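Local coordinates for periplasmic binding protein/LacI transcriptional regulator (Shewanella sp. ANA-3, PDB 5OCP), which binds alpha- and beta-L-arabinofuranose in the periplasm and probably delivers the sugar to its ABC transporter, at residues 1-6 / 57-62. Numbering follows the deposited sequence.
Sequences TTVGFS and VDAIII
A chi1 of 175° turns the Phe5 ring away from its own backbone N, and in Ile61 the CG2 branch is likewise anti to N; ring and methyl branch converge, Phe5 CD1 lying 3.7 Å from Ile61 CG2. This pair decorates two adjacent parallel strands, 2-7 and 59-62, of a Rossmann-like sheet in one lobe of the periplasmic binding protein fold. The other arm of Ile61 reaches back along the same face, CD1 meeting Val3 CG1 at 3.7 Å, and Phe252 of helix 248-259 packs against both Val3 and Ile61. Between the backbones runs the alternating ladder of parallel strands: Gly4 N donates to Ala59 O, Gly4 O accepts from Ile61 N at 2.7 Å, and Ser6 N donates to Ile61 O. At the start of the ladder a side chain takes over, Asp58 OD2 using its anti lone pair to accept a hydrogen bond from Thr2 N (2.9 Å), almost straight at 176°, while Asp58 N returns a bond to Thr2 O. Were Asp58 an alanine, Thr2 N would probably lose its carboxylate partner, with only the backbone bond to Thr2 O remaining between the two residues. Farther along, Ile61 O also sits at the edge of the Phe5 ring, in its plane, 3.4 Å from Phe5 CD1.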
loop_
_atom_site.group_PDB
_atom_site.type_symbol
_atom_site.label_atom_id
_atom_site.label_comp_id
_atom_site.label_asym_id
_atom_site.label_seq_id
_atom_site.Cartn_x
_atom_site.Cartn_y
_atom_site.Cartn_z
ATOM N N THR A 1 3.707 -11.909 25.128
ATOM C CA THR A 1 4.463 -12.082 23.881
ATOM C C THR A 1 5.150 -10.746 23.531
ATOM O O THR A 1 4.573 -9.646 23.689
ATOM C CB THR A 1 3.511 -12.562 22.780
ATOM O OG1 THR A 1 2.772 -13.681 23.281
ATOM C CG2 THR A 1 4.253 -12.998 21.596
ATOM N N THR A 2 6.413 -10.859 23.147
ATOM C CA THR A 2 7.153 -9.746 22.587
ATOM C C THR A 2 7.320 -9.987 21.095
ATOM O O THR A 2 7.770 -11.028 20.710
ATOM C CB THR A 2 8.518 -9.601 23.241
ATOM O OG1 THR A 2 8.226 -9.203 24.597
ATOM C CG2 THR A 2 9.278 -8.466 22.643
ATOM N N VAL A 3 6.903 -8.994 20.299
ATOM C CA VAL A 3 6.963 -9.143 18.848
ATOM C C VAL A 3 7.648 -7.957 18.273
ATOM O O VAL A 3 7.253 -6.812 18.594
ATOM C CB VAL A 3 5.518 -9.228 18.275
ATOM C CG1 VAL A 3 5.524 -9.265 16.747
ATOM C CG2 VAL A 3 4.803 -10.446 18.829
ATOM N N GLY A 4 8.699 -8.168 17.462
ATOM C CA GLY A 4 9.363 -7.084 16.779
ATOM C C GLY A 4 8.657 -6.809 15.454
ATOM O O GLY A 4 8.272 -7.776 14.804
ATOM N N PHE A 5 8.374 -5.549 15.139
ATOM C CA PHE A 5 7.819 -5.216 13.832
ATOM C C PHE A 5 8.743 -4.268 13.113
ATOM O O PHE A 5 8.951 -3.117 13.562
ATOM C CB PHE A 5 6.441 -4.589 13.984
ATOM C CG PHE A 5 5.825 -4.111 12.698
ATOM C CD1 PHE A 5 6.095 -4.700 11.497
ATOM C CD2 PHE A 5 5.061 -3.010 12.703
ATOM C CE1 PHE A 5 5.475 -4.262 10.347
ATOM C CE2 PHE A 5 4.432 -2.560 11.574
ATOM C CZ PHE A 5 4.623 -3.199 10.399
ATOM N N SER A 6 9.278 -4.688 11.953
ATOM C CA SER A 6 10.091 -3.845 11.103
ATOM C C SER A 6 9.246 -3.214 10.020
ATOM O O SER A 6 8.796 -3.910 9.065
ATOM C CB SER A 6 11.254 -4.613 10.492
ATOM O OG SER A 6 11.902 -3.764 9.487
ATOM N N VAL A 57 13.323 -11.740 21.010
ATOM C CA VAL A 57 11.863 -11.578 20.888
ATOM C C VAL A 57 11.213 -12.923 20.605
ATOM O O VAL A 57 11.861 -13.854 20.129
ATOM C CB VAL A 57 11.473 -10.587 19.771
ATOM C CG1 VAL A 57 12.046 -9.217 20.009
ATOM C CG2 VAL A 57 11.863 -11.074 18.372
ATOM N N ASP A 58 9.914 -13.015 20.841
ATOM C CA ASP A 58 9.159 -14.229 20.525
ATOM C C ASP A 58 8.821 -14.436 19.051
ATOM O O ASP A 58 8.664 -15.588 18.614
ATOM C CB ASP A 58 7.890 -14.250 21.346
ATOM C CG ASP A 58 8.194 -14.279 22.858
ATOM O OD1 ASP A 58 8.913 -15.209 23.316
ATOM O OD2 ASP A 58 7.798 -13.344 23.555
ATOM N N ALA A 59 8.597 -13.338 18.348
ATOM C CA ALA A 59 8.298 -13.369 16.913
ATOM C C ALA A 59 8.684 -12.052 16.288
ATOM O O ALA A 59 8.787 -11.037 16.963
ATOM C CB ALA A 59 6.814 -13.545 16.706
ATOM N N ILE A 60 8.797 -12.095 14.967
ATOM C CA ILE A 60 9.193 -10.952 14.180
ATOM C C ILE A 60 8.140 -10.792 13.061
ATOM O O ILE A 60 7.825 -11.735 12.411
ATOM C CB ILE A 60 10.588 -11.137 13.593
ATOM C CG1 ILE A 60 11.609 -11.081 14.777
ATOM C CG2 ILE A 60 10.931 -10.114 12.509
ATOM C CD1 ILE A 60 12.969 -11.621 14.365
ATOM N N ILE A 61 7.689 -9.568 12.856
ATOM C CA ILE A 61 6.844 -9.234 11.653
ATOM C C ILE A 61 7.700 -8.261 10.826
ATOM O O ILE A 61 8.300 -7.277 11.345
ATOM C CB ILE A 61 5.580 -8.550 12.075
ATOM C CG1 ILE A 61 4.753 -9.505 12.965
ATOM C CG2 ILE A 61 4.746 -8.115 10.827
ATOM C CD1 ILE A 61 3.569 -8.822 13.638
ATOM N N ILE A 62 7.746 -8.531 9.532
ATOM C CA ILE A 62 8.486 -7.680 8.555
ATOM C C ILE A 62 7.532 -7.187 7.411
ATOM O O ILE A 62 6.844 -8.037 6.831
ATOM C CB ILE A 62 9.694 -8.388 7.896
ATOM C CG1 ILE A 62 10.651 -8.923 8.924
ATOM C CG2 ILE A 62 10.327 -7.481 6.840
ATOM C CD1 ILE A 62 11.729 -9.805 8.317
#